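RNA-dependent RNA Polymerase (Bombyx mori cytoplasmic polyhedrosis virus, PDB 6TZ0) is an RNA-directed RNA polymerase that transcribes and replicates the segmented double-stranded RNA genome of the virus, making fully conservative plus strands and complementary minus strands. Local coordinates at residues P1166-S1171 against G1205-V1210; A1176-F1181 against L1198-H1203. All blocks are in the same frame, centred on the assembly; numbering follows the deposited sequence.

Contact 1 (P1166-S1171 against G1205-V1210); sequences PSYYVS and GLIAYV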
loop_
_atom_site.group_PDB
_atom_site.type_symbol
_atom_site.label_atom_id
_atom_site.label_comp_id
_atom_site.label_asym_id
_atom_site.label_seq_id
_atom_site.Cartn_x
_atom_site.Cartn_y
_atom_site.Cartn_z
ATOM N N PRO A 1166 5.755 40.910 -38.351
ATOM C CA PRO A 1166 7.167 40.685 -37.999
ATOM C C PRO A 1166 7.853 41.869 -37.344
ATOM O O PRO A 1166 8.992 41.717 -36.891
ATOM C CB PRO A 1166 7.811 40.361 -39.349
ATOM C CG PRO A 1166 6.946 41.042 -40.343
ATOM C CD PRO A 1166 5.552 40.969 -39.809
ATOM N N SER A 1167 7.212 43.032 -37.266
ATOM C CA SER A 1167 7.804 44.182 -36.597
ATOM C C SER A 1167 7.744 44.084 -35.078
ATOM O O SER A 1167 8.293 44.956 -34.398
ATOM C CB SER A 1167 7.119 45.472 -37.058
ATOM O OG SER A 1167 5.773 45.527 -36.629
ATOM N N TYR A 1168 7.093 43.058 -34.529
ATOM C CA TYR A 1168 7.048 42.871 -33.087
ATOM C C TYR A 1168 8.180 42.007 -32.561
ATOM O O TYR A 1168 8.445 42.024 -31.356
ATOM C CB TYR A 1168 5.724 42.239 -32.662
ATOM C CG TYR A 1168 4.508 43.084 -32.933
ATOM C CD1 TYR A 1168 4.321 44.290 -32.277
ATOM C CD2 TYR A 1168 3.503 42.632 -33.772
ATOM C CE1 TYR A 1168 3.200 45.054 -32.500
ATOM C CE2 TYR A 1168 2.372 43.388 -33.995
ATOM C CZ TYR A 1168 2.227 44.595 -33.355
ATOM O OH TYR A 1168 1.103 45.347 -33.579
ATOM N N TYR A 1169 8.848 41.258 -33.428
ATOM C CA TYR A 1169 9.941 40.375 -33.027
ATOM C C TYR A 1169 11.171 41.227 -32.754
ATOM O O TYR A 1169 11.990 41.484 -33.635
ATOM C CB TYR A 1169 10.194 39.333 -34.104
ATOM C CG TYR A 1169 9.066 38.346 -34.236
ATOM C CD1 TYR A 1169 9.009 37.221 -33.430
ATOM C CD2 TYR A 1169 8.044 38.550 -35.148
ATOM C CE1 TYR A 1169 7.974 36.318 -33.542
ATOM C CE2 TYR A 1169 7.004 37.653 -35.266
ATOM C CZ TYR A 1169 6.976 36.542 -34.460
ATOM O OH TYR A 1169 5.944 35.646 -34.575
ATOM N N VAL A 1170 11.295 41.676 -31.506
ATOM C CA VAL A 1170 12.361 42.575 -31.088
ATOM C C VAL A 1170 13.289 41.939 -30.075
ATOM O O VAL A 1170 14.196 42.616 -29.572
ATOM C CB VAL A 1170 11.792 43.892 -30.531
ATOM C CG1 VAL A 1170 10.961 44.589 -31.586
ATOM C CG2 VAL A 1170 10.970 43.626 -29.286
ATOM N N SER A 1171 13.098 40.664 -29.754
ATOM C CA SER A 1171 13.976 39.983 -28.818
ATOM C C SER A 1171 14.004 38.503 -29.157
ATOM O O SER A 1171 13.125 37.989 -29.850
ATOM C CB SER A 1171 13.532 40.195 -27.370
ATOM O OG SER A 1171 14.361 39.474 -26.480
ATOM N N GLY A 1205 3.659 49.362 -24.511
ATOM C CA GLY A 1205 4.279 49.040 -23.243
ATOM C C GLY A 1205 4.760 47.608 -23.157
ATOM O O GLY A 1205 5.764 47.335 -22.497
ATOM N N LEU A 1206 4.075 46.681 -23.832
ATOM C CA LEU A 1206 4.554 45.302 -23.882
ATOM C C LEU A 1206 5.853 45.207 -24.670
ATOM O O LEU A 1206 6.785 44.509 -24.256
ATOM C CB LEU A 1206 3.478 44.396 -24.485
ATOM C CG LEU A 1206 3.566 42.865 -24.428
ATOM C CD1 LEU A 1206 2.163 42.321 -24.394
ATOM C CD2 LEU A 1206 4.305 42.246 -25.606
ATOM N N ILE A 1207 5.933 45.920 -25.799
ATOM C CA ILE A 1207 7.157 45.965 -26.592
ATOM C C ILE A 1207 8.280 46.619 -25.799
ATOM O O ILE A 1207 9.424 46.146 -25.806
ATOM C CB ILE A 1207 6.897 46.707 -27.917
ATOM C CG1 ILE A 1207 5.740 46.058 -28.676
ATOM C CG2 ILE A 1207 8.135 46.718 -28.784
ATOM C CD1 ILE A 1207 5.979 44.617 -29.029
ATOM N N ALA A 1208 7.957 47.692 -25.073
ATOM C CA ALA A 1208 8.947 48.389 -24.261
ATOM C C ALA A 1208 9.411 47.547 -23.082
ATOM O O ALA A 1208 10.557 47.679 -22.644
ATOM C CB ALA A 1208 8.371 49.715 -23.769
ATOM N N TYR A 1209 8.544 46.686 -22.556
ATOM C CA TYR A 1209 8.949 45.808 -21.470
ATOM C C TYR A 1209 9.784 44.641 -21.973
ATOM O O TYR A 1209 10.680 44.175 -21.263
ATOM C CB TYR A 1209 7.720 45.291 -20.721
ATOM C CG TYR A 1209 8.072 44.449 -19.520
ATOM C CD1 TYR A 1209 8.508 45.041 -18.344
ATOM C CD2 TYR A 1209 7.986 43.064 -19.568
ATOM C CE1 TYR A 1209 8.847 44.280 -17.249
ATOM C CE2 TYR A 1209 8.322 42.293 -18.475
ATOM C CZ TYR A 1209 8.750 42.909 -17.320
ATOM O OH TYR A 1209 9.084 42.149 -16.229
ATOM N N VAL A 1210 9.507 44.152 -23.180
ATOM C CA VAL A 1210 10.280 43.029 -23.697
ATOM C C VAL A 1210 11.654 43.493 -24.188
ATOM O O VAL A 1210 12.654 42.784 -24.011
ATOM C CB VAL A 1210 9.465 42.292 -24.776
ATOM C CG1 VAL A 1210 10.277 41.232 -25.455
ATOM C CG2 VAL A 1210 8.278 41.617 -24.134
#

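Contact 2 (A1176-F1181 against L1198-H1203); sequences ALYNIF and LGMVLH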
loop_
_atom_site.group_PDB
_atom_site.type_symbol
_atom_site.label_atom_id
_atom_site.label_comp_id
_atom_site.label_asym_id
_atom_site.label_seq_id
_atom_site.Cartn_x
_atom_site.Cartn_y
_atom_site.Cartn_z
ATOM N N ALA A 1176 8.583 32.331 -28.755
ATOM C CA ALA A 1176 7.916 31.409 -27.846
ATOM C C ALA A 1176 6.861 32.096 -26.993
ATOM O O ALA A 1176 5.816 31.504 -26.706
ATOM C CB ALA A 1176 8.950 30.743 -26.946
ATOM N N LEU A 1177 7.136 33.341 -26.609
ATOM C CA LEU A 1177 6.213 34.141 -25.813
ATOM C C LEU A 1177 4.919 34.419 -26.567
ATOM O O LEU A 1177 3.836 34.313 -26.003
ATOM C CB LEU A 1177 6.867 35.462 -25.414
ATOM C CG LEU A 1177 5.986 36.443 -24.644
ATOM C CD1 LEU A 1177 5.685 35.914 -23.254
ATOM C CD2 LEU A 1177 6.652 37.804 -24.559
ATOM N N TYR A 1178 5.030 34.762 -27.847
ATOM C CA TYR A 1178 3.847 35.017 -28.660
ATOM C C TYR A 1178 3.133 33.718 -29.011
ATOM O O TYR A 1178 1.904 33.710 -29.162
ATOM C CB TYR A 1178 4.234 35.761 -29.936
ATOM C CG TYR A 1178 4.856 37.129 -29.749
ATOM C CD1 TYR A 1178 4.704 37.845 -28.569
ATOM C CD2 TYR A 1178 5.644 37.685 -30.750
ATOM C CE1 TYR A 1178 5.296 39.080 -28.405
ATOM C CE2 TYR A 1178 6.241 38.915 -30.592
ATOM C CZ TYR A 1178 6.064 39.607 -29.416
ATOM O OH TYR A 1178 6.647 40.837 -29.252
ATOM N N ASN A 1179 3.883 32.617 -29.135
ATOM C CA ASN A 1179 3.261 31.308 -29.323
ATOM C C ASN A 1179 2.433 30.909 -28.112
ATOM O O ASN A 1179 1.355 30.328 -28.255
ATOM C CB ASN A 1179 4.323 30.247 -29.597
ATOM C CG ASN A 1179 4.939 30.378 -30.961
ATOM O OD1 ASN A 1179 4.259 30.704 -31.928
ATOM N ND2 ASN A 1179 6.227 30.096 -31.055
ATOM N N ILE A 1180 2.924 31.220 -26.912
ATOM C CA ILE A 1180 2.166 30.957 -25.692
ATOM C C ILE A 1180 0.917 31.826 -25.632
ATOM O O ILE A 1180 -0.161 31.352 -25.242
ATOM C CB ILE A 1180 3.076 31.144 -24.464
ATOM C CG1 ILE A 1180 4.041 29.964 -24.358
ATOM C CG2 ILE A 1180 2.295 31.339 -23.182
ATOM C CD1 ILE A 1180 5.080 30.127 -23.317
ATOM N N PHE A 1181 1.042 33.102 -26.032
ATOM C CA PHE A 1181 -0.111 34.004 -26.127
ATOM C C PHE A 1181 -1.203 33.429 -27.015
ATOM O O PHE A 1181 -2.364 33.294 -26.595
ATOM C CB PHE A 1181 0.309 35.363 -26.688
ATOM C CG PHE A 1181 1.068 36.227 -25.734
ATOM C CD1 PHE A 1181 1.219 35.880 -24.405
ATOM C CD2 PHE A 1181 1.590 37.429 -26.173
ATOM C CE1 PHE A 1181 1.908 36.699 -23.545
ATOM C CE2 PHE A 1181 2.269 38.253 -25.318
ATOM C CZ PHE A 1181 2.421 37.890 -23.997
ATOM N N LEU A 1198 -6.636 34.239 -36.851
ATOM C CA LEU A 1198 -6.497 35.363 -35.942
ATOM C C LEU A 1198 -5.312 36.239 -36.322
ATOM O O LEU A 1198 -4.355 35.796 -36.958
ATOM C CB LEU A 1198 -6.338 34.874 -34.503
ATOM C CG LEU A 1198 -7.554 34.143 -33.943
ATOM C CD1 LEU A 1198 -7.266 33.611 -32.556
ATOM C CD2 LEU A 1198 -8.753 35.061 -33.934
ATOM N N GLY A 1199 -5.396 37.503 -35.920
ATOM C CA GLY A 1199 -4.305 38.444 -36.064
ATOM C C GLY A 1199 -4.016 39.125 -34.744
ATOM O O GLY A 1199 -4.920 39.695 -34.131
ATOM N N MET A 1200 -2.770 39.071 -34.290
ATOM C CA MET A 1200 -2.425 39.514 -32.947
ATOM C C MET A 1200 -1.981 40.971 -32.963
ATOM O O MET A 1200 -1.160 41.368 -33.793
ATOM C CB MET A 1200 -1.319 38.634 -32.363
ATOM C CG MET A 1200 -1.030 38.895 -30.896
ATOM S SD MET A 1200 0.214 37.790 -30.211
ATOM C CE MET A 1200 1.692 38.505 -30.903
ATOM N N VAL A 1201 -2.528 41.760 -32.043
ATOM C CA VAL A 1201 -2.106 43.136 -31.827
ATOM C C VAL A 1201 -1.503 43.239 -30.433
ATOM O O VAL A 1201 -1.938 42.551 -29.505
ATOM C CB VAL A 1201 -3.270 44.134 -32.020
ATOM C CG1 VAL A 1201 -3.701 44.146 -33.467
ATOM C CG2 VAL A 1201 -4.455 43.756 -31.163
ATOM N N LEU A 1202 -0.477 44.071 -30.300
ATOM C CA LEU A 1202 0.254 44.212 -29.053
ATOM C C LEU A 1202 0.224 45.660 -28.593
ATOM O O LEU A 1202 -0.104 46.573 -29.352
ATOM C CB LEU A 1202 1.706 43.748 -29.198
ATOM C CG LEU A 1202 1.912 42.266 -29.511
ATOM C CD1 LEU A 1202 3.373 41.948 -29.701
ATOM C CD2 LEU A 1202 1.336 41.401 -28.422
ATOM N N HIS A 1203 0.568 45.854 -27.332
ATOM C CA HIS A 1203 0.637 47.134 -26.649
ATOM C C HIS A 1203 2.069 47.656 -26.690
ATOM O O HIS A 1203 3.013 46.868 -26.590
ATOM C CB HIS A 1203 0.155 46.974 -25.209
ATOM C CG HIS A 1203 -0.011 48.258 -24.455
ATOM N ND1 HIS A 1203 0.930 48.724 -23.569
ATOM C CD2 HIS A 1203 -1.005 49.176 -24.460
ATOM C CE1 HIS A 1203 0.523 49.869 -23.053
ATOM N NE2 HIS A 1203 -0.649 50.167 -23.579
#

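Contact 1 (P1166-S1171 against G1205-V1210)
Ile1207 meets two loop residues with two different branches. CD1 goes to the ring of Tyr1168, and CG2 goes to Val1170. The loop changes direction between these two partners, with Tyr1169 at the centre of an inverse gamma turn. CB of Tyr1169 points away from the helix, while CB of Val1170 points toward it. The loop belongs to a beta-alpha-beta crossover: it leads from strand 1162-1163 to helix 1174-1188. Its partner is helix 1204-1211, which follows the second strand of that crossover and lies close to the end of the modelled chain. The two backbones approach at two points, Tyr1168 with Ile1207 and Ser1171 with Val1210. The CA atoms of Tyr1168 and Ile1207 are 7.2 Å apart. The points are three residues apart in both segments, so Ile1207 and Val1210 present about one face of the helix to the loop.

Ile1207 buries more surface here than any other residue of the two segments. Its CG1 branch lies beside the backbone N (chi1 -56°). This leaves CG2 anti to that nitrogen, and the two branches diverge toward the loop. Ile1207 CD1 comes within 3.7 Å of Tyr1168 CD1, and the two side chains cross at about a right angle. The methyl meets the tyrosine ring obliquely. Val1170 CG2 lies 4.2 Å from Ile1207 CG2, a looser contact. No hydrogen bond joins the segments, so they are held by apolar packing. Leu1202 touches both Tyr1168 and Ile1207, and Cys1174 of helix 1174-1188 touches Val1210. The contact lies near the surface of the C-terminal region, away from the nucleotide and metal sites of the polymerase. At its far end Val1210 CG1, anti to its own backbone N (chi1 173°), rests 3.9 Å from Ser1171 CB.

Contact 2 (A1176-F1181 against L1198-H1203)
The hydroxyl OH of Tyr1178 donates a hydrogen bond to the backbone O of Tyr1168, and Leu1202 CD1 packs 3.5 Å from Tyr1178 OH. Tyr1178 lies on the helix of a beta-alpha-beta unit made of strand 1162-1163, helix 1174-1188 and strand 1196-1202. The contact packs the helix against the second strand. The axes of the two segments come within 11.0 Å, at 120° between their chain directions.

Met1200 bridges helix and strand. Its chain leaves the strand extended, with CG anti to the backbone N (chi1 -172°), then bends at chi3 (76°). The bend brings CE over one face of the Tyr1178 ring. Met1200 CE is 4.0 Å from the centroid of the Tyr1178 ring, a CH-pi contact, and lies nearest to Tyr1178 CG. SD sits obliquely to the same ring as a Met-aromatic contact. Met1200 SD also lies at the edge of the Phe1181 ring, near its plane, and 4.3 Å from Phe1181 CB. Phe1181 in turn stacks on Tyr1022 and meets Tyr1139 edge-to-face. Leu1202 CD1 also lies 3.6 Å from Tyr1178 CZ.

All four touching residues are buried, and no hydrogen bond crosses between the segments. Cohesion here is therefore apolar and aromatic, while the one buried hydroxyl is satisfied by a carbonyl of the crossover loop.

In the fold
The two contacts are neighbours in the C-terminal region, with centres about 11 Å apart. Strand 1196-1202 of contact 2 runs almost directly into helix 1204-1211 of contact 1. Their side chains also meet. Leu1202 CD1 is 3.6 Å from Tyr1168 CD1, and it lies 3.8 Å from Ile1207 CD1. The probable Tyr1168 O to Tyr1178 OH bond measures 3.0 Å and links the two contacts. Loop, helix and strand of the crossover thus share one packed region with helix 1204-1211. Their centres lie about 42 Å (contact 1) and about 35 Å (contact 2) from the centre of the chain, and away from the nucleotide and metal sites.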